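PDB 4O7J: CarG from Serratia, which takes part in intrinsic resistance to carbapenem antibiotics and is a structural homologue of lysozyme inhibitors. Local coordinates for residues Leu76-Arg81 with Leu91-Lys96; Ser108-Arg113 with Trp128-Thr133. One frame throughout, in Å; residues are numbered along the deposited sequence.

Contact 1. Residues Leu76-Arg81 with Leu91-Lys96; sequences LVQDNR and LVTARK
Asn80 and Thr93 meet side by side across two antiparallel strands, their side chains pointing the same way. Thr93 OG1 donates to Asn80 OD1 at 2.7 Å. The donor lies in the plane of the amide carbonyl. OG1 can do this because it stands anti to its own carbonyl carbon (chi1 -62°), while the methyl CG2 takes the place anti to the backbone N. The other end of the amide is also used: Asn80 ND2 makes a weak hydrogen bond to the Phe65 carbonyl oxygen.

The backbones form the beta hairpin of strands 78-85 and 88-96. Asp79 and Ala94 are a hydrogen-bonded pair. Asp79 N reaches Ala94 O at 2.8 Å, and Ala94 N bonds back to Asp79 O. Arg81 and Val92 make a second such pair. Lys96 N closes the series on Val77 O at 2.9 Å. Val77 and Gln78 both face Tyr67, a classic beta bulge.

Gln78 is extended, and its OE1 lies 3.2 Å from Arg95 CD, a contact with carbon; the amide and guanidinium planes are 62° apart. Lys96 runs past the bulge, with CD 3.7 Å from Leu76 O. Its NZ is held by the carbonyl oxygens of Leu101, Asp103 and Gln141. On the face of Asp79 and Arg81, a long salt bridge joins Asp79 OD2 to Arg81 NH2.

The buried Lys96 is thus fixed by three neutral acceptors, and the Asn80 amide is probably kept from flipping, mainly by the Thr93 hydroxyl and more weakly by Phe65 O.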
loop_
_atom_site.group_PDB
_atom_site.type_symbol
_atom_site.label_atom_id
_atom_site.label_comp_id
_atom_site.label_asym_id
_atom_site.label_seq_id
_atom_site.Cartn_x
_atom_site.Cartn_y
_atom_site.Cartn_z
ATOM N N LEU A 76 -8.427 -19.543 5.226
ATOM C CA LEU A 76 -8.666 -18.137 5.185
ATOM C C LEU A 76 -10.093 -17.859 5.688
ATOM O O LEU A 76 -11.071 -18.530 5.291
ATOM C CB LEU A 76 -8.531 -17.664 3.764
ATOM C CG LEU A 76 -7.086 -17.775 3.214
ATOM C CD1 LEU A 76 -7.055 -17.340 1.779
ATOM C CD2 LEU A 76 -6.145 -16.944 4.036
ATOM N N VAL A 77 -10.199 -16.765 6.392
ATOM C CA VAL A 77 -11.463 -16.124 6.715
ATOM C C VAL A 77 -11.858 -15.022 5.681
ATOM O O VAL A 77 -13.018 -14.736 5.510
ATOM C CB VAL A 77 -11.509 -15.632 8.165
ATOM C CG1 VAL A 77 -11.408 -16.823 9.143
ATOM C CG2 VAL A 77 -10.381 -14.691 8.437
ATOM N N GLN A 78 -10.888 -14.404 5.016
ATOM C CA GLN A 78 -11.145 -13.430 4.020
ATOM C C GLN A 78 -10.071 -13.544 2.941
ATOM O O GLN A 78 -8.880 -13.739 3.256
ATOM C CB GLN A 78 -11.168 -12.025 4.645
ATOM C CG GLN A 78 -11.541 -10.882 3.725
ATOM C CD GLN A 78 -12.158 -9.681 4.497
ATOM O OE1 GLN A 78 -12.752 -9.838 5.552
ATOM N NE2 GLN A 78 -12.050 -8.520 3.952
ATOM N N ASP A 79 -10.506 -13.440 1.675
ATOM C CA ASP A 79 -9.597 -13.480 0.511
ATOM C C ASP A 79 -10.056 -12.491 -0.508
ATOM O O ASP A 79 -11.193 -12.011 -0.459
ATOM C CB ASP A 79 -9.528 -14.852 -0.111
ATOM C CG ASP A 79 -8.277 -15.113 -0.909
ATOM O OD1 ASP A 79 -7.289 -14.307 -0.909
ATOM O OD2 ASP A 79 -8.286 -16.178 -1.562
ATOM N N ASN A 80 -9.157 -12.104 -1.400
ATOM C CA ASN A 80 -9.469 -11.252 -2.533
ATOM C C ASN A 80 -8.903 -11.838 -3.781
ATOM O O ASN A 80 -7.810 -12.380 -3.759
ATOM C CB ASN A 80 -8.903 -9.823 -2.313
ATOM C CG ASN A 80 -9.287 -9.265 -0.987
ATOM O OD1 ASN A 80 -10.376 -8.759 -0.817
ATOM N ND2 ASN A 80 -8.397 -9.371 -0.033
ATOM N N ARG A 81 -9.646 -11.753 -4.893
ATOM C CA ARG A 81 -9.170 -12.315 -6.120
ATOM C C ARG A 81 -9.656 -11.495 -7.305
ATOM O O ARG A 81 -10.785 -11.060 -7.328
ATOM C CB ARG A 81 -9.547 -13.827 -6.207
ATOM C CG ARG A 81 -8.928 -14.578 -7.372
ATOM C CD ARG A 81 -9.055 -16.108 -7.261
ATOM N NE ARG A 81 -8.455 -16.653 -6.061
ATOM C CZ ARG A 81 -8.544 -17.937 -5.687
ATOM N NH1 ARG A 81 -9.221 -18.804 -6.415
ATOM N NH2 ARG A 81 -7.984 -18.315 -4.553
ATOM N N LEU A 91 -12.832 -7.150 -8.905
ATOM C CA LEU A 91 -12.228 -7.607 -7.670
ATOM C C LEU A 91 -13.305 -8.269 -6.812
ATOM O O LEU A 91 -14.346 -7.657 -6.577
ATOM C CB LEU A 91 -11.623 -6.428 -6.960
ATOM C CG LEU A 91 -10.904 -6.804 -5.654
ATOM C CD1 LEU A 91 -9.729 -7.779 -5.838
ATOM C CD2 LEU A 91 -10.439 -5.514 -5.016
ATOM N N VAL A 92 -13.054 -9.458 -6.330
ATOM C CA VAL A 92 -14.014 -10.251 -5.598
ATOM C C VAL A 92 -13.465 -10.648 -4.249
ATOM O O VAL A 92 -12.435 -11.335 -4.148
ATOM C CB VAL A 92 -14.442 -11.478 -6.368
ATOM C CG1 VAL A 92 -15.589 -12.177 -5.599
ATOM C CG2 VAL A 92 -14.916 -11.056 -7.762
ATOM N N THR A 93 -14.128 -10.151 -3.208
ATOM C CA THR A 93 -13.748 -10.443 -1.832
ATOM C C THR A 93 -14.599 -11.608 -1.370
ATOM O O THR A 93 -15.836 -11.517 -1.403
ATOM C CB THR A 93 -13.882 -9.227 -0.881
ATOM O OG1 THR A 93 -13.009 -8.185 -1.326
ATOM C CG2 THR A 93 -13.494 -9.585 0.564
ATOM N N ALA A 94 -13.952 -12.694 -0.937
ATOM C CA ALA A 94 -14.677 -13.793 -0.276
ATOM C C ALA A 94 -14.500 -13.646 1.227
ATOM O O ALA A 94 -13.331 -13.547 1.741
ATOM C CB ALA A 94 -14.110 -15.083 -0.721
ATOM N N ARG A 95 -15.585 -13.698 2.000
ATOM C CA ARG A 95 -15.467 -13.552 3.434
ATOM C C ARG A 95 -16.384 -14.582 4.113
ATOM O O ARG A 95 -17.538 -14.679 3.742
ATOM C CB ARG A 95 -15.894 -12.118 3.861
ATOM C CG ARG A 95 -15.756 -11.854 5.363
ATOM C CD ARG A 95 -15.896 -10.396 5.777
ATOM N NE ARG A 95 -17.277 -9.983 5.581
ATOM C CZ ARG A 95 -18.296 -10.222 6.427
ATOM N NH1 ARG A 95 -18.131 -10.828 7.598
ATOM N NH2 ARG A 95 -19.509 -9.826 6.084
ATOM N N LYS A 96 -15.866 -15.279 5.122
ATOM C CA LYS A 96 -16.690 -16.090 6.074
ATOM C C LYS A 96 -17.514 -15.177 6.913
ATOM O O LYS A 96 -16.983 -14.249 7.573
ATOM C CB LYS A 96 -15.818 -17.000 6.899
ATOM C CG LYS A 96 -15.029 -17.989 6.053
ATOM C CD LYS A 96 -14.362 -19.088 6.828
ATOM C CE LYS A 96 -15.386 -20.022 7.448
ATOM N NZ LYS A 96 -14.741 -21.033 8.232
#

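Contact 2. Residues Ser108-Arg113 with Trp128-Thr133; sequences SLTIYR and WSMSKT
Trp128 packs its CB against Tyr112 CB at 3.7 Å, at one end of an antiparallel beta hairpin, strands 107-116 and 126-135. The hairpin carries a classic beta bulge, with Ser131 and Lys132 both facing Ile111. Beyond CB, the six-membered ring of the indole lies near the Tyr112-Arg113 backbone, with CE3 3.6 Å from Arg113 C. Elsewhere the indole meets Phe42 edge-to-face, and the tyrosine ring meets Trp64 in the same manner.

Ser129 pairs with Arg113 through two backbone bonds. Ser129 N donates to Arg113 O at 2.8 Å. Arg113 N donates back to Ser129 O. Ser129 CB lies over one face of the guanidinium, 3.7 Å above its plane and toward the rim. The arginine gets there with CG set between its backbone N and carbonyl carbon (chi1 72°) and the chain extended from CG to NE.

Met130 turns to the other face of the sheet. Its CB approaches Tyr112 CE1, and its SD touches Thr110 CG2 at 3.6 Å.

Ser131 begins the bulge. Its N donates to Ile111 O at 2.7 Å. Its OG lies alongside the Arg113 chain, near CB, CG and CD, and at the edge of the guanidinium.

Lys132 supplies the next backbone acceptor: Ile111 N donates to Lys132 O.

Thr133 ends the segment opposite Thr110. One water joins the two hydroxyls, 2.6 Å from Thr133 OG1 and 2.8 Å from Thr110 OG1.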
loop_
_atom_site.group_PDB
_atom_site.type_symbol
_atom_site.label_atom_id
_atom_site.label_comp_id
_atom_site.label_asym_id
_atom_site.label_seq_id
_atom_site.Cartn_x
_atom_site.Cartn_y
_atom_site.Cartn_z
ATOM N N SER A 108 -19.671 -15.029 1.902
ATOM C CA SER A 108 -20.158 -14.026 0.982
ATOM C C SER A 108 -19.131 -13.657 -0.055
ATOM O O SER A 108 -17.918 -13.680 0.234
ATOM C CB SER A 108 -20.589 -12.724 1.671
ATOM O OG SER A 108 -19.571 -12.100 2.352
ATOM N N LEU A 109 -19.630 -13.254 -1.235
ATOM C CA LEU A 109 -18.767 -12.786 -2.321
ATOM C C LEU A 109 -19.176 -11.438 -2.714
ATOM O O LEU A 109 -20.327 -11.265 -3.125
ATOM C CB LEU A 109 -18.818 -13.735 -3.505
ATOM C CG LEU A 109 -18.276 -15.155 -3.344
ATOM C CD1 LEU A 109 -18.887 -16.063 -4.399
ATOM C CD2 LEU A 109 -16.741 -15.227 -3.344
ATOM N N THR A 110 -18.276 -10.456 -2.463
ATOM C CA THR A 110 -18.531 -9.039 -2.753
ATOM C C THR A 110 -17.754 -8.746 -4.021
ATOM O O THR A 110 -16.545 -8.987 -4.102
ATOM C CB THR A 110 -18.117 -8.100 -1.644
ATOM O OG1 THR A 110 -18.715 -8.569 -0.462
ATOM C CG2 THR A 110 -18.524 -6.671 -1.941
ATOM N N ILE A 111 -18.485 -8.329 -5.042
ATOM C CA ILE A 111 -17.976 -8.032 -6.365
ATOM C C ILE A 111 -17.814 -6.546 -6.485
ATOM O O ILE A 111 -18.805 -5.754 -6.349
ATOM C CB ILE A 111 -19.004 -8.481 -7.451
ATOM C CG1 ILE A 111 -19.534 -9.904 -7.229
ATOM C CG2 ILE A 111 -18.453 -8.237 -8.843
ATOM C CD1 ILE A 111 -18.503 -10.962 -7.339
ATOM N N TYR A 112 -16.590 -6.126 -6.807
ATOM C CA TYR A 112 -16.311 -4.709 -7.026
ATOM C C TYR A 112 -15.955 -4.472 -8.473
ATOM O O TYR A 112 -15.268 -5.286 -9.100
ATOM C CB TYR A 112 -15.121 -4.245 -6.218
ATOM C CG TYR A 112 -15.276 -4.283 -4.733
ATOM C CD1 TYR A 112 -15.889 -3.208 -4.053
ATOM C CD2 TYR A 112 -14.932 -5.390 -4.013
ATOM C CE1 TYR A 112 -16.066 -3.261 -2.677
ATOM C CE2 TYR A 112 -15.103 -5.462 -2.651
ATOM C CZ TYR A 112 -15.676 -4.390 -1.988
ATOM O OH TYR A 112 -15.830 -4.450 -0.660
ATOM N N ARG A 113 -16.433 -3.347 -9.003
ATOM C CA ARG A 113 -16.072 -2.955 -10.336
ATOM C C ARG A 113 -15.288 -1.647 -10.237
ATOM O O ARG A 113 -15.417 -0.856 -9.254
ATOM C CB ARG A 113 -17.361 -2.798 -11.187
ATOM C CG ARG A 113 -18.115 -1.568 -10.766
ATOM C CD ARG A 113 -19.339 -1.244 -11.579
ATOM N NE ARG A 113 -19.712 0.136 -11.263
ATOM C CZ ARG A 113 -20.324 0.522 -10.145
ATOM N NH1 ARG A 113 -20.703 -0.370 -9.208
ATOM N NH2 ARG A 113 -20.584 1.828 -9.988
ATOM N N TRP A 128 -12.642 0.882 -6.206
ATOM C CA TRP A 128 -13.390 -0.341 -6.406
ATOM C C TRP A 128 -14.772 -0.109 -5.756
ATOM O O TRP A 128 -14.908 0.153 -4.540
ATOM C CB TRP A 128 -12.691 -1.481 -5.749
ATOM C CG TRP A 128 -11.474 -1.909 -6.461
ATOM C CD1 TRP A 128 -10.224 -1.708 -6.068
ATOM C CD2 TRP A 128 -11.414 -2.589 -7.730
ATOM N NE1 TRP A 128 -9.364 -2.229 -6.966
ATOM C CE2 TRP A 128 -10.047 -2.764 -8.019
ATOM C CE3 TRP A 128 -12.364 -3.013 -8.665
ATOM C CZ2 TRP A 128 -9.613 -3.414 -9.137
ATOM C CZ3 TRP A 128 -11.956 -3.647 -9.809
ATOM C CH2 TRP A 128 -10.560 -3.842 -10.065
ATOM N N SER A 129 -15.803 -0.126 -6.601
ATOM C CA SER A 129 -17.119 0.191 -6.175
ATOM C C SER A 129 -17.944 -1.057 -6.136
ATOM O O SER A 129 -18.019 -1.789 -7.115
ATOM C CB SER A 129 -17.771 1.193 -7.160
ATOM O OG SER A 129 -19.138 1.422 -6.858
ATOM N N MET A 130 -18.610 -1.296 -5.014
ATOM C CA MET A 130 -19.383 -2.522 -4.863
ATOM C C MET A 130 -20.509 -2.599 -5.902
ATOM O O MET A 130 -21.282 -1.665 -6.050
ATOM C CB MET A 130 -19.931 -2.645 -3.434
ATOM C CG MET A 130 -20.696 -3.945 -3.271
ATOM S SD MET A 130 -21.206 -4.286 -1.609
ATOM C CE MET A 130 -21.703 -2.674 -0.995
ATOM N N SER A 131 -20.542 -3.661 -6.652
ATOM C CA SER A 131 -21.627 -3.966 -7.619
ATOM C C SER A 131 -22.746 -4.763 -6.966
ATOM O O SER A 131 -23.956 -4.440 -7.111
ATOM C CB SER A 131 -21.139 -4.729 -8.840
ATOM O OG SER A 131 -20.044 -4.065 -9.407
ATOM N N LYS A 132 -22.344 -5.736 -6.182
ATOM C CA LYS A 132 -23.275 -6.724 -5.663
ATOM C C LYS A 132 -22.524 -7.605 -4.649
ATOM O O LYS A 132 -21.321 -7.826 -4.776
ATOM C CB LYS A 132 -23.711 -7.596 -6.836
ATOM C CG LYS A 132 -24.728 -8.666 -6.638
ATOM C CD LYS A 132 -25.933 -8.261 -5.797
ATOM C CE LYS A 132 -26.842 -9.498 -5.581
ATOM N NZ LYS A 132 -27.792 -9.439 -4.434
ATOM N N THR A 133 -23.264 -8.129 -3.668
ATOM C CA THR A 133 -22.745 -9.160 -2.778
ATOM C C THR A 133 -23.703 -10.362 -2.930
ATOM O O THR A 133 -24.933 -10.158 -3.060
ATOM C CB THR A 133 -22.630 -8.682 -1.344
ATOM O OG1 THR A 133 -21.728 -7.585 -1.251
ATOM C CG2 THR A 133 -22.143 -9.789 -0.430
HETATM O O HOH W 1 -20.582 -7.225 1.071
#

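In the fold
Contacts 1 and 2 are two hairpins in series along the chain, in one four-stranded antiparallel sheet. Their inner strands, 88-96 and 107-116, are neighbours, with probable backbone hydrogen bonds from Tyr112 N to Leu91 O and from Thr93 N to Thr110 O. The outer strands, 78-85 and 126-135, are the sheet edges within the chain. Both are partly buried, contact 1 slightly more so, with six of its twelve residues buried and one exposed; contact 2 has five buried and two exposed. Contact 1, its strands at 165°, adds to its backbone bonds one direct side-chain bond, between the Thr93 hydroxyl and the Asn80 amide. Contact 2, more twisted at 129°, combines a buried aromatic end with a water bridge.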